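Local atomic coordinates of VIN1 (Oscarella pearsei, PDB entry 6BFI), a protein that probably binds actin filaments and may play a role in cell-cell adhesion, as a member of the vinculin/alpha-catenin family. Residues K330-E333 with E334-A337; R488-D491 with G492-S496; N689-I692 with S693-Q697. All blocks are in the same frame, centred on the assembly; numbering follows the deposited sequence.

Contact 1 (K330-E333 with E334-A337); sequences KELE and ELQA
The last turns of helix 312-338, part of the all-helical vinculin fold, join Lys330-Glu333 to Glu334-Ala337 through the i to i+4 ladder of an alpha helix. Four backbone bonds run in succession: Glu334 N to Lys330 O, Leu335 N to Glu331 O, Gln336 N to Leu332 O and Ala337 N to Glu333 O, the last the most bent at 148° about its hydrogen. Side chains then settle against the carbonyls of the preceding turn. Glu334 places CG beside its own backbone N (chi1 -67°), which brings that methylene to 3.2 Å from Lys330 O, while the extended chain carries the carboxylate onward. Glu333 sends its acid elsewhere: OE1 makes a salt bridge with Arg296, tying this surface turn to helix 289-306. The apolar stripe is formed by Leu332 and Leu335, three residues apart, and both rest on Leu349 of helix 344-375, so one face of the helix end is packed while most of its other residues are exposed. Between the two leucines the approach is loose, with Leu332 CD2 lying 4.5 Å from Leu335 CD1; closer is the root of the side chain, where Leu335 CB sits 3.4 Å from the carbonyl oxygen Leu332 O.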
loop_
_atom_site.group_PDB
_atom_site.type_symbol
_atom_site.label_atom_id
_atom_site.label_comp_id
_atom_site.label_asym_id
_atom_site.label_seq_id
_atom_site.Cartn_x
_atom_site.Cartn_y
_atom_site.Cartn_z
ATOM N N LYS A 330 3.719 -34.178 16.993
ATOM C CA LYS A 330 3.302 -35.553 17.250
ATOM C C LYS A 330 3.457 -35.906 18.724
ATOM O O LYS A 330 2.585 -36.562 19.308
ATOM C CB LYS A 330 4.107 -36.514 16.375
ATOM C CG LYS A 330 3.962 -36.248 14.886
ATOM C CD LYS A 330 5.190 -36.705 14.115
ATOM C CE LYS A 330 5.156 -36.206 12.678
ATOM N NZ LYS A 330 6.421 -36.503 11.950
ATOM N N GLU A 331 4.555 -35.466 19.345
ATOM C CA GLU A 331 4.753 -35.722 20.769
ATOM C C GLU A 331 3.681 -35.038 21.612
ATOM O O GLU A 331 3.165 -35.626 22.572
ATOM C CB GLU A 331 6.148 -35.262 21.192
ATOM C CG GLU A 331 7.276 -36.094 20.596
ATOM C CD GLU A 331 8.653 -35.566 20.955
ATOM O OE1 GLU A 331 8.930 -34.379 20.682
ATOM O OE2 GLU A 331 9.458 -36.338 21.517
ATOM N N LEU A 332 3.327 -33.797 21.266
ATOM C CA LEU A 332 2.284 -33.094 22.006
ATOM C C LEU A 332 0.936 -33.786 21.860
ATOM O O LEU A 332 0.173 -33.890 22.828
ATOM C CB LEU A 332 2.190 -31.643 21.540
ATOM C CG LEU A 332 3.172 -30.665 22.184
ATOM C CD1 LEU A 332 3.052 -29.296 21.535
ATOM C CD2 LEU A 332 2.927 -30.577 23.683
ATOM N N GLU A 333 0.621 -34.266 20.654
ATOM C CA GLU A 333 -0.651 -34.953 20.454
ATOM C C GLU A 333 -0.690 -36.292 21.181
ATOM O O GLU A 333 -1.749 -36.693 21.678
ATOM C CB GLU A 333 -0.920 -35.131 18.960
ATOM C CG GLU A 333 -1.608 -33.927 18.328
ATOM C CD GLU A 333 -1.457 -33.877 16.820
ATOM O OE1 GLU A 333 -0.523 -34.515 16.292
ATOM O OE2 GLU A 333 -2.273 -33.195 16.163
ATOM N N GLU A 334 0.447 -36.989 21.269
ATOM C CA GLU A 334 0.479 -38.218 22.057
ATOM C C GLU A 334 0.337 -37.921 23.544
ATOM O O GLU A 334 -0.278 -38.701 24.281
ATOM C CB GLU A 334 1.766 -38.995 21.782
ATOM C CG GLU A 334 1.864 -39.546 20.371
ATOM C CD GLU A 334 2.948 -40.595 20.230
ATOM O OE1 GLU A 334 3.298 -41.232 21.246
ATOM O OE2 GLU A 334 3.450 -40.783 19.101
ATOM N N LEU A 335 0.901 -36.803 24.006
ATOM C CA LEU A 335 0.693 -36.389 25.392
ATOM C C LEU A 335 -0.779 -36.099 25.658
ATOM O O LEU A 335 -1.345 -36.554 26.659
ATOM C CB LEU A 335 1.541 -35.158 25.709
ATOM C CG LEU A 335 2.979 -35.383 26.168
ATOM C CD1 LEU A 335 3.672 -34.047 26.386
ATOM C CD2 LEU A 335 3.003 -36.222 27.436
ATOM N N GLN A 336 -1.412 -35.333 24.767
ATOM C CA GLN A 336 -2.814 -34.975 24.946
ATOM C C GLN A 336 -3.719 -36.197 24.879
ATOM O O GLN A 336 -4.744 -36.247 25.570
ATOM C CB GLN A 336 -3.221 -33.943 23.895
ATOM C CG GLN A 336 -4.610 -33.359 24.082
ATOM C CD GLN A 336 -4.917 -32.275 23.066
ATOM O OE1 GLN A 336 -4.050 -31.876 22.288
ATOM N NE2 GLN A 336 -6.154 -31.792 23.070
ATOM N N ALA A 337 -3.359 -37.190 24.063
ATOM C CA ALA A 337 -4.153 -38.413 24.003
ATOM C C ALA A 337 -4.087 -39.194 25.310
ATOM O O ALA A 337 -5.063 -39.853 25.686
ATOM C CB ALA A 337 -3.689 -39.286 22.837
#

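Contact 2 (R488-D491 with G492-S496); sequences RSVD and GVIDS
Val490 and Ile494, one helical turn apart, meet through a single branch each, Val490 CG1 lying 4.3 Å from Ile494 CG1. The closer approach is to the backbone: Ile494 CB stands 3.4 Å from Val490 O, and CG1, held beside the residue's own N (chi1 -84°), stays near the same carbonyl before the chain leads away. Val493 is turned to another side of the helix, and its CG2 comes within 3.6 Å of Ser489 O. These directions divide the neighbours: Ile494 packs on Leu368 and Val372 of helix 344-375, Val493 on Val434 and Leu438 of helix 432-449, and both touch Val424 of helix 399-427. This is the C-terminal end of helix 466-493 in a helical bundle, where Ile494 is the first residue to leave helical geometry. Its N still donates to Val490 O, at 2.9 Å and 160°, and that oxygen also takes a weak bond from Val493 N. After Ile494, Asp495 is the N-cap of helix 496-519, its OD1 weakly accepting from Leu497 N. Buried Asp491 has its charge met elsewhere, OD1 forming a salt bridge with Arg540 of helix 524-550. A water sits at the bend, 3.0 Å from Asp491 O and 2.6 Å from Ile494 O; either can take a proton from it, although other acceptors compete. It is also hydrogen-bonded to Ser496 OG at 3.0 Å.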
loop_
_atom_site.group_PDB
_atom_site.type_symbol
_atom_site.label_atom_id
_atom_site.label_comp_id
_atom_site.label_asym_id
_atom_site.label_seq_id
_atom_site.Cartn_x
_atom_site.Cartn_y
_atom_site.Cartn_z
ATOM N N ARG A 488 15.209 -0.792 -3.785
ATOM C CA ARG A 488 15.033 -0.021 -2.557
ATOM C C ARG A 488 13.863 -0.548 -1.737
ATOM O O ARG A 488 13.948 -0.638 -0.506
ATOM C CB ARG A 488 14.828 1.460 -2.875
ATOM C CG ARG A 488 16.099 2.287 -2.874
ATOM C CD ARG A 488 15.778 3.770 -2.756
ATOM N NE ARG A 488 14.798 4.200 -3.750
ATOM C CZ ARG A 488 15.110 4.646 -4.962
ATOM N NH1 ARG A 488 16.380 4.725 -5.334
ATOM N NH2 ARG A 488 14.153 5.014 -5.804
ATOM N N SER A 489 12.753 -0.892 -2.396
ATOM C CA SER A 489 11.624 -1.455 -1.660
ATOM C C SER A 489 11.989 -2.800 -1.040
ATOM O O SER A 489 11.680 -3.063 0.135
ATOM C CB SER A 489 10.413 -1.598 -2.581
ATOM O OG SER A 489 10.019 -0.340 -3.096
ATOM N N VAL A 490 12.657 -3.659 -1.815
ATOM C CA VAL A 490 13.066 -4.967 -1.304
ATOM C C VAL A 490 13.962 -4.805 -0.081
ATOM O O VAL A 490 13.768 -5.470 0.946
ATOM C CB VAL A 490 13.752 -5.780 -2.412
ATOM C CG1 VAL A 490 14.508 -6.947 -1.822
ATOM C CG2 VAL A 490 12.719 -6.275 -3.412
ATOM N N ASP A 491 14.949 -3.906 -0.167
ATOM C CA ASP A 491 15.803 -3.645 0.989
ATOM C C ASP A 491 15.008 -3.066 2.152
ATOM O O ASP A 491 15.357 -3.294 3.315
ATOM C CB ASP A 491 16.942 -2.700 0.605
ATOM C CG ASP A 491 17.873 -3.296 -0.433
ATOM O OD1 ASP A 491 17.858 -4.534 -0.606
ATOM O OD2 ASP A 491 18.625 -2.530 -1.071
ATOM N N GLY A 492 13.940 -2.323 1.862
ATOM C CA GLY A 492 13.114 -1.790 2.934
ATOM C C GLY A 492 12.370 -2.871 3.695
ATOM O O GLY A 492 12.216 -2.788 4.917
ATOM N N VAL A 493 11.898 -3.900 2.989
ATOM C CA VAL A 493 11.175 -4.975 3.664
ATOM C C VAL A 493 12.135 -5.921 4.378
ATOM O O VAL A 493 11.878 -6.341 5.513
ATOM C CB VAL A 493 10.289 -5.731 2.658
ATOM C CG1 VAL A 493 9.648 -6.940 3.322
ATOM C CG2 VAL A 493 9.232 -4.806 2.087
ATOM N N ILE A 494 13.253 -6.259 3.731
ATOM C CA ILE A 494 14.141 -7.300 4.235
ATOM C C ILE A 494 14.729 -6.910 5.585
ATOM O O ILE A 494 15.024 -5.736 5.845
ATOM C CB ILE A 494 15.237 -7.586 3.193
ATOM C CG1 ILE A 494 14.727 -8.585 2.155
ATOM C CG2 ILE A 494 16.521 -8.082 3.842
ATOM C CD1 ILE A 494 14.224 -9.870 2.760
ATOM N N ASP A 495 14.875 -7.906 6.463
ATOM C CA ASP A 495 15.570 -7.716 7.731
ATOM C C ASP A 495 17.035 -7.397 7.468
ATOM O O ASP A 495 17.773 -8.225 6.923
ATOM C CB ASP A 495 15.438 -8.970 8.595
ATOM C CG ASP A 495 15.815 -8.730 10.050
ATOM O OD1 ASP A 495 16.468 -7.706 10.349
ATOM O OD2 ASP A 495 15.460 -9.575 10.899
ATOM N N SER A 496 17.457 -6.197 7.866
ATOM C CA SER A 496 18.767 -5.705 7.454
ATOM C C SER A 496 19.895 -6.406 8.199
ATOM O O SER A 496 20.962 -6.648 7.624
ATOM C CB SER A 496 18.842 -4.197 7.660
ATOM O OG SER A 496 17.919 -3.535 6.810
HETATM O O HOH W 1 15.018 -3.205 6.269
#

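Contact 3 (N689-I692 with S693-Q697); sequences NDLI and SLVKQ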
loop_
_atom_site.group_PDB
_atom_site.type_symbol
_atom_site.label_atom_id
_atom_site.label_comp_id
_atom_site.label_asym_id
_atom_site.label_seq_id
_atom_site.Cartn_x
_atom_site.Cartn_y
_atom_site.Cartn_z
ATOM N N ASN A 689 -3.047 2.211 28.844
ATOM C CA ASN A 689 -3.224 2.190 27.393
ATOM C C ASN A 689 -4.605 2.762 27.085
ATOM O O ASN A 689 -5.607 2.045 27.164
ATOM C CB ASN A 689 -3.068 0.778 26.846
ATOM C CG ASN A 689 -2.974 0.743 25.333
ATOM O OD1 ASN A 689 -3.390 1.677 24.648
ATOM N ND2 ASN A 689 -2.425 -0.343 24.804
ATOM N N ASP A 690 -4.646 4.044 26.724
ATOM C CA ASP A 690 -5.907 4.690 26.385
ATOM C C ASP A 690 -6.409 4.310 24.998
ATOM O O ASP A 690 -7.615 4.411 24.742
ATOM C CB ASP A 690 -5.759 6.211 26.487
ATOM C CG ASP A 690 -5.308 6.660 27.866
ATOM O OD1 ASP A 690 -5.669 5.994 28.858
ATOM O OD2 ASP A 690 -4.588 7.678 27.958
ATOM N N LEU A 691 -5.517 3.875 24.103
ATOM C CA LEU A 691 -5.934 3.493 22.757
ATOM C C LEU A 691 -6.900 2.315 22.800
ATOM O O LEU A 691 -7.940 2.322 22.129
ATOM C CB LEU A 691 -4.706 3.160 21.906
ATOM C CG LEU A 691 -4.897 2.946 20.399
ATOM C CD1 LEU A 691 -3.681 3.441 19.644
ATOM C CD2 LEU A 691 -5.150 1.483 20.062
ATOM N N ILE A 692 -6.570 1.293 23.593
ATOM C CA ILE A 692 -7.453 0.139 23.738
ATOM C C ILE A 692 -8.800 0.567 24.309
ATOM O O ILE A 692 -9.852 0.042 23.921
ATOM C CB ILE A 692 -6.775 -0.936 24.609
ATOM C CG1 ILE A 692 -5.496 -1.433 23.933
ATOM C CG2 ILE A 692 -7.719 -2.095 24.879
ATOM C CD1 ILE A 692 -5.716 -1.965 22.529
ATOM N N SER A 693 -8.790 1.539 25.224
ATOM C CA SER A 693 -10.035 2.034 25.801
ATOM C C SER A 693 -10.902 2.703 24.741
ATOM O O SER A 693 -12.098 2.402 24.616
ATOM C CB SER A 693 -9.729 3.009 26.939
ATOM O OG SER A 693 -8.730 2.488 27.798
ATOM N N LEU A 694 -10.311 3.617 23.965
ATOM C CA LEU A 694 -11.058 4.289 22.906
ATOM C C LEU A 694 -11.605 3.289 21.897
ATOM O O LEU A 694 -12.737 3.431 21.419
ATOM C CB LEU A 694 -10.172 5.317 22.199
ATOM C CG LEU A 694 -9.494 6.401 23.040
ATOM C CD1 LEU A 694 -8.842 7.439 22.139
ATOM C CD2 LEU A 694 -10.482 7.054 23.995
ATOM N N VAL A 695 -10.815 2.267 21.564
ATOM C CA VAL A 695 -11.238 1.314 20.545
ATOM C C VAL A 695 -12.371 0.434 21.063
ATOM O O VAL A 695 -13.338 0.161 20.343
ATOM C CB VAL A 695 -10.038 0.480 20.067
ATOM C CG1 VAL A 695 -10.513 -0.635 19.182
ATOM C CG2 VAL A 695 -9.054 1.361 19.315
ATOM N N LYS A 696 -12.273 -0.026 22.313
ATOM C CA LYS A 696 -13.356 -0.814 22.895
ATOM C C LYS A 696 -14.643 -0.002 22.965
ATOM O O LYS A 696 -15.719 -0.484 22.589
ATOM C CB LYS A 696 -12.959 -1.316 24.282
ATOM C CG LYS A 696 -12.392 -2.725 24.302
ATOM C CD LYS A 696 -12.048 -3.148 25.720
ATOM C CE LYS A 696 -11.642 -4.607 25.781
ATOM N NZ LYS A 696 -11.259 -5.025 27.161
ATOM N N GLN A 697 -14.547 1.243 23.443
ATOM C CA GLN A 697 -15.719 2.114 23.478
ATOM C C GLN A 697 -16.315 2.290 22.086
ATOM O O GLN A 697 -17.541 2.250 21.914
ATOM C CB GLN A 697 -15.339 3.467 24.080
ATOM C CG GLN A 697 -16.505 4.420 24.299
ATOM C CD GLN A 697 -17.234 4.180 25.610
ATOM O OE1 GLN A 697 -17.246 3.067 26.140
ATOM N NE2 GLN A 697 -17.841 5.232 26.147
#
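Three i to i+4 backbone bonds, Leu694 N to Asp690 O, Val695 N to Leu691 O and Lys696 N to Ile692 O, carry Asn689-Ile692 into Ser693-Gln697, the first of them nearly straight at 168°. Leu691 and Val695 lie side by side and point the same way, Leu691 CD2 standing 4.0 Å from Val695 CG2. That valine branch also presses on the backbone, 3.2 Å from Leu691 O, because CG2 is set beside the residue's own N while CG1 is anti to it (chi1 171°). On another side Leu694 leans its CG over Asp690 O, likewise at 3.2 Å. The stretch is the N-terminal start of helix 690-710, and Asn689 is its N-cap: OD1 accepts weakly from Leu691 N at 3.1 Å and from Ile692 N at 3.4 Å, two amides of the first turn, while ND2 reaches the C-terminal tail in a weak bond to Leu831 O. Ser693 OG lies 3.2 Å from Asn689 O, but its hydrogen bond to Glu686 competes for the one proton. Apolar contacts join several helices here, with Leu691 on Leu739 and Ile743 of helix 718-745, and Val695 on Val677 of helix 669-682 and Ile811 of helix 786-817. Buried Lys696 runs extended beyond CG to a salt bridge between NZ and Asp682 OD1.

All three contacts are local turns of separate helices, yet they sample different places in one fold. Contact 1 is a surface turn near a helix's C-terminal end, contact 2 is partly buried where one helix breaks and the next begins, and contact 3 is a buried helix start. Contacts 1 and 2 both pack on helix 344-375, although their nearest atoms are about 26 Å apart; contact 3 rests on a different set of helices. Each has a salt bridge to a residue outside its own segments, made by an acid in the first two and by a lysine in the third. Bound water distinguishes contact 2, whereas the asparagine cap of contact 3 has no counterpart in contact 1.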